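Local coordinates for CRISPR-associated protein,CRISPR-associated endonuclease Cas9 (PDB 6JOO) that is an engineered construct of a subtype II-C Cas9, the RNA-guided endonuclease whose two nuclease domains cut the two strands of invading DNA, at residues K671-L676 with V720-N725; S685-W690 with K789-S794. All blocks are in the same frame, centred on the assembly; numbering follows the deposited sequence.

Both contacts lie in the C-terminal part of the engineered chain, and both are partly buried. Contact 1 stays inside the beta-hairpin domain, beside a zinc site and about 9 Å (nearest atoms) from the nucleic acid; two turns meet there, largely through backbone hydrogen bonds. Contact 2 joins that domain to the Topo-homology domain and touches the RNA itself. There the protein segments meet by packing without hydrogen bonds, a tryptophan against a proline-containing turn, and a lysine is hydrogen-bonded to an RNA base. The centres of contact 1 and contact 2 are about 18 Å apart. Strand 725-728 begins at the edge of contact 1, and its Gly727 is hydrogen-bonded to Ser685 at the start of contact 2.

Contact 1: K671-L676 with V720-N725; sequences KLSSQL and VYAGDN
Ser673 closes on Ala722 with two donors. Its backbone N is 3.1 Å from Ala722 O, in the carbonyl plane on a lone pair, while Ser673 OG, also 3.1 Å from Ala722 O, comes in tilted 33° from that plane. With chi1 at 54° the hydroxyl stands between backbone N and carbonyl carbon, which lets the short serine side chain share its main chain's acceptor. Leu672 N adds a bond of 2.9 Å to Asp724 O, and two type I turns, Lys671-Ser674 and Tyr721-Asp724, are thereby held together. Buried Leu672 carries the apolar part: its CB lies over the backbone at Tyr721 and Ala722, and CD1 reaches Val720 CG1 at 3.6 Å. Asp724 OD2 braces the second turn by accepting from Tyr721 N at 2.8 Å. The opposite character appears at exposed Lys671 and Asn725, a non-hydrogen-bonded antiparallel pair. Lys671 CG passes 3.4 Å from Asn725 OD1, after which the extended lysine chain leads away from the contact on the exposed side. The contact sits where strand 668-671 ends and strand 725-728 begins; Arg711 binds the carbonyls of Leu672 and Ser674, and the Tyr721 ring meets His712, a zinc ligand beside strand 713-715.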
# COMPACT_ATOMS: atom_id res chain seq x y z
N LYS A 671 -10.98 -7.14 -41.31
CA LYS A 671 -10.65 -8.28 -42.16
C LYS A 671 -9.22 -8.16 -42.66
O LYS A 671 -8.72 -7.07 -42.92
CB LYS A 671 -11.63 -8.36 -43.33
CG LYS A 671 -13.08 -8.57 -42.91
CD LYS A 671 -14.03 -8.47 -44.09
CE LYS A 671 -15.48 -8.60 -43.64
NZ LYS A 671 -16.44 -8.40 -44.76
N LEU A 672 -8.56 -9.32 -42.78
CA LEU A 672 -7.15 -9.34 -43.18
C LEU A 672 -6.95 -8.77 -44.58
O LEU A 672 -5.89 -8.19 -44.86
CB LEU A 672 -6.62 -10.77 -43.09
CG LEU A 672 -5.10 -11.01 -43.07
CD1 LEU A 672 -4.82 -12.33 -42.40
CD2 LEU A 672 -4.50 -11.00 -44.47
N SER A 673 -7.94 -8.91 -45.45
CA SER A 673 -7.82 -8.45 -46.83
C SER A 673 -7.88 -6.93 -46.95
O SER A 673 -7.74 -6.42 -48.07
CB SER A 673 -8.92 -9.08 -47.69
OG SER A 673 -10.20 -8.83 -47.13
N SER A 674 -8.07 -6.21 -45.85
CA SER A 674 -8.20 -4.76 -45.91
C SER A 674 -6.85 -4.10 -46.12
O SER A 674 -5.79 -4.68 -45.88
CB SER A 674 -8.85 -4.24 -44.62
OG SER A 674 -8.87 -2.83 -44.59
N GLN A 675 -6.89 -2.85 -46.59
CA GLN A 675 -5.68 -2.06 -46.74
C GLN A 675 -5.18 -1.63 -45.37
O GLN A 675 -5.96 -1.19 -44.52
CB GLN A 675 -5.94 -0.84 -47.62
CG GLN A 675 -4.71 -0.02 -47.93
CD GLN A 675 -5.01 1.16 -48.84
OE1 GLN A 675 -6.15 1.59 -48.96
NE2 GLN A 675 -3.98 1.68 -49.49
N LEU A 676 -3.87 -1.77 -45.14
CA LEU A 676 -3.28 -1.51 -43.83
C LEU A 676 -2.11 -0.55 -43.99
O LEU A 676 -1.07 -0.92 -44.54
CB LEU A 676 -2.83 -2.82 -43.18
CG LEU A 676 -3.88 -3.92 -43.05
CD1 LEU A 676 -3.22 -5.23 -42.65
CD2 LEU A 676 -4.96 -3.53 -42.05
N VAL A 720 -4.19 -17.51 -40.67
CA VAL A 720 -5.31 -16.58 -40.78
C VAL A 720 -5.47 -16.20 -42.24
O VAL A 720 -4.51 -15.76 -42.88
CB VAL A 720 -5.09 -15.32 -39.91
CG1 VAL A 720 -6.33 -14.44 -39.93
CG2 VAL A 720 -4.74 -15.70 -38.48
N TYR A 721 -6.68 -16.38 -42.77
CA TYR A 721 -6.95 -16.09 -44.17
C TYR A 721 -7.42 -14.65 -44.35
O TYR A 721 -7.68 -13.93 -43.38
CB TYR A 721 -7.99 -17.07 -44.72
CG TYR A 721 -7.46 -18.47 -44.94
CD1 TYR A 721 -7.40 -19.38 -43.89
CD2 TYR A 721 -7.03 -18.88 -46.20
CE1 TYR A 721 -6.92 -20.66 -44.09
CE2 TYR A 721 -6.55 -20.16 -46.40
CZ TYR A 721 -6.50 -21.05 -45.34
OH TYR A 721 -6.02 -22.32 -45.54
N ALA A 722 -7.53 -14.23 -45.61
CA ALA A 722 -7.92 -12.86 -45.91
C ALA A 722 -9.36 -12.56 -45.51
O ALA A 722 -9.74 -11.38 -45.44
CB ALA A 722 -7.72 -12.57 -47.40
N GLY A 723 -10.17 -13.58 -45.26
CA GLY A 723 -11.55 -13.39 -44.85
C GLY A 723 -11.78 -13.38 -43.36
O GLY A 723 -12.93 -13.34 -42.92
N ASP A 724 -10.71 -13.43 -42.57
CA ASP A 724 -10.82 -13.46 -41.12
C ASP A 724 -10.55 -12.08 -40.53
O ASP A 724 -9.84 -11.26 -41.12
CB ASP A 724 -9.84 -14.48 -40.53
CG ASP A 724 -10.09 -15.89 -41.02
OD1 ASP A 724 -11.25 -16.34 -40.96
OD2 ASP A 724 -9.12 -16.55 -41.46
N ASN A 725 -11.13 -11.84 -39.36
CA ASN A 725 -10.91 -10.60 -38.63
C ASN A 725 -9.62 -10.65 -37.83
O ASN A 725 -9.25 -11.69 -37.28
CB ASN A 725 -12.09 -10.32 -37.70
CG ASN A 725 -13.23 -9.62 -38.39
OD1 ASN A 725 -13.21 -9.42 -39.60
ND2 ASN A 725 -14.24 -9.25 -37.61

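Contact 2: S685-W690 with K789-S794; sequences SSEALW and KPQTMS. With nucleotides of chain B.
Trp690 packs its six-membered ring against the Pro790-Gln791 backbone, with Pro790 O over one face, offset toward the rim, 3.7 Å from Trp690 CH2. Gln791 CA approaches obliquely, 3.7 Å from Trp690 CE3. A chi1 of -166° sets CG opposite the tryptophan's own backbone N and carries the broad ring across to the turn, while NE1 is hydrogen-bonded to Asp682 and Arg796 makes a cation-pi contact. Glu687 reaches across to the same turn, its CG 3.6 Å from Gln791 O; it crosses the Gln791 side chain at about a right angle, carboxylate and amide planes 75° apart. Both segments lead into helices. Ser686 is a true N-cap, its OG accepting from Leu689 N, and Thr792 holds the N-cap position of helix 793-796. Before that helix, Lys789-Thr792 forms a type I turn in which Pro790 suits the second position; Lys789 O accepts both Thr792 N and, at 2.8 Å, Thr792 OG1. RNA of chain B lies beside both segments. The extended Lys789 chain brings NZ 3.0 Å from O2 of U62 of chain B in a hydrogen bond. The Gln791 amide merely lies near the phosphate of U63 of chain B, and on the helix small Ala688 lies against that nucleotide, CB 3.4 Å from its O2.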
# COMPACT_ATOMS: atom_id res chain seq x y z
N SER A 685 -2.81 -5.73 -32.08
CA SER A 685 -3.06 -6.09 -30.69
C SER A 685 -2.04 -7.07 -30.12
O SER A 685 -2.11 -7.38 -28.92
CB SER A 685 -4.47 -6.66 -30.54
OG SER A 685 -4.72 -7.66 -31.53
N SER A 686 -1.10 -7.56 -30.92
CA SER A 686 -0.09 -8.48 -30.42
C SER A 686 1.19 -8.29 -31.22
O SER A 686 1.17 -7.80 -32.35
CB SER A 686 -0.55 -9.94 -30.50
OG SER A 686 -0.53 -10.41 -31.84
N GLU A 687 2.31 -8.69 -30.61
CA GLU A 687 3.59 -8.57 -31.29
C GLU A 687 3.70 -9.57 -32.44
O GLU A 687 4.29 -9.27 -33.48
CB GLU A 687 4.73 -8.77 -30.30
CG GLU A 687 4.65 -7.89 -29.06
CD GLU A 687 5.88 -8.02 -28.19
OE1 GLU A 687 6.80 -8.77 -28.57
OE2 GLU A 687 5.93 -7.37 -27.12
N ALA A 688 3.13 -10.77 -32.26
CA ALA A 688 3.17 -11.77 -33.32
C ALA A 688 2.43 -11.28 -34.56
O ALA A 688 2.87 -11.51 -35.69
CB ALA A 688 2.59 -13.09 -32.83
N LEU A 689 1.30 -10.60 -34.37
CA LEU A 689 0.58 -10.04 -35.50
C LEU A 689 1.41 -8.96 -36.19
O LEU A 689 1.41 -8.86 -37.42
CB LEU A 689 -0.77 -9.47 -35.05
CG LEU A 689 -1.63 -8.78 -36.10
CD1 LEU A 689 -1.87 -9.70 -37.30
CD2 LEU A 689 -2.95 -8.35 -35.50
N TRP A 690 2.12 -8.16 -35.40
CA TRP A 690 2.96 -7.11 -35.96
C TRP A 690 4.08 -7.69 -36.82
O TRP A 690 4.39 -7.16 -37.89
CB TRP A 690 3.54 -6.25 -34.84
CG TRP A 690 4.13 -4.97 -35.31
CD1 TRP A 690 3.46 -3.81 -35.57
CD2 TRP A 690 5.50 -4.70 -35.58
NE1 TRP A 690 4.33 -2.84 -35.99
CE2 TRP A 690 5.60 -3.36 -36.00
CE3 TRP A 690 6.67 -5.47 -35.51
CZ2 TRP A 690 6.81 -2.77 -36.35
CZ3 TRP A 690 7.87 -4.89 -35.86
CH2 TRP A 690 7.93 -3.55 -36.27
N LYS A 789 12.99 -5.20 -28.56
CA LYS A 789 12.83 -5.58 -29.95
C LYS A 789 11.82 -4.68 -30.65
O LYS A 789 10.91 -4.15 -30.00
CB LYS A 789 12.39 -7.04 -30.06
CG LYS A 789 13.41 -8.02 -29.51
CD LYS A 789 12.85 -9.43 -29.45
CE LYS A 789 13.86 -10.38 -28.83
NZ LYS A 789 13.30 -11.75 -28.67
N PRO A 790 11.95 -4.48 -31.97
CA PRO A 790 11.06 -3.52 -32.65
C PRO A 790 9.58 -3.84 -32.52
O PRO A 790 8.75 -2.95 -32.72
CB PRO A 790 11.52 -3.59 -34.11
CG PRO A 790 12.92 -4.10 -34.05
CD PRO A 790 12.95 -5.05 -32.88
N GLN A 791 9.23 -5.08 -32.20
CA GLN A 791 7.84 -5.45 -32.05
C GLN A 791 7.23 -4.99 -30.73
O GLN A 791 6.01 -4.92 -30.62
CB GLN A 791 7.71 -6.97 -32.19
CG GLN A 791 8.97 -7.61 -32.73
CD GLN A 791 9.38 -8.83 -31.94
OE1 GLN A 791 8.62 -9.35 -31.13
NE2 GLN A 791 10.60 -9.31 -32.17
N THR A 792 8.06 -4.66 -29.74
CA THR A 792 7.55 -4.22 -28.45
C THR A 792 6.84 -2.87 -28.58
O THR A 792 7.18 -2.05 -29.44
CB THR A 792 8.68 -4.12 -27.42
OG1 THR A 792 9.58 -3.06 -27.80
CG2 THR A 792 9.46 -5.42 -27.35
N MSE A 793 5.85 -2.64 -27.72
CA MSE A 793 5.08 -1.40 -27.73
C MSE A 793 5.98 -0.19 -27.50
O MSE A 793 5.76 0.89 -28.06
CB MSE A 793 3.98 -1.42 -26.67
CG MSE A 793 2.87 -0.39 -26.90
SE MSE A 793 1.73 -0.83 -28.43
CE MSE A 793 2.31 0.52 -29.71
N SER A 794 7.00 -0.38 -26.66
CA SER A 794 7.94 0.70 -26.38
C SER A 794 8.59 1.22 -27.65
O SER A 794 8.74 2.43 -27.84
CB SER A 794 9.01 0.22 -25.39
OG SER A 794 8.42 -0.20 -24.17
P U B 63 10.75 -13.05 -34.46
OP1 U B 63 11.08 -13.96 -35.59
OP2 U B 63 10.77 -11.58 -34.66
O5' U B 63 9.32 -13.46 -33.89
C5' U B 63 8.71 -12.72 -32.84
C4' U B 63 7.26 -13.10 -32.64
O4' U B 63 6.53 -12.94 -33.88
C3' U B 63 7.02 -14.54 -32.18
O3' U B 63 5.87 -14.55 -31.33
C2' U B 63 6.66 -15.24 -33.48
O2' U B 63 5.91 -16.42 -33.33
C1' U B 63 5.87 -14.15 -34.19
N1 U B 63 5.79 -14.29 -35.65
C2 U B 63 4.58 -14.73 -36.16
O2 U B 63 3.63 -15.01 -35.46
N3 U B 63 4.54 -14.84 -37.53
C4 U B 63 5.56 -14.55 -38.42
O4 U B 63 5.37 -14.70 -39.63
C5 U B 63 6.77 -14.10 -37.81
C6 U B 63 6.84 -13.99 -36.48
P U B 62 12.36 -19.10 -32.36
OP1 U B 62 13.23 -19.57 -33.46
OP2 U B 62 12.64 -19.47 -30.96
O5' U B 62 12.32 -17.51 -32.44
C5' U B 62 11.18 -16.79 -32.00
C4' U B 62 11.48 -15.32 -31.88
O4' U B 62 12.35 -15.12 -30.73
C3' U B 62 12.20 -14.72 -33.08
O3' U B 62 11.76 -13.38 -33.26
C2' U B 62 13.66 -14.74 -32.66
O2' U B 62 14.45 -13.75 -33.28
C1' U B 62 13.57 -14.53 -31.15
N1 U B 62 14.65 -15.19 -30.40
C2 U B 62 15.62 -14.44 -29.77
O2 U B 62 15.65 -13.22 -29.81
N3 U B 62 16.57 -15.16 -29.10
C4 U B 62 16.65 -16.54 -28.99
O4 U B 62 17.57 -17.04 -28.34
C5 U B 62 15.61 -17.25 -29.66
C6 U B 62 14.67 -16.57 -30.32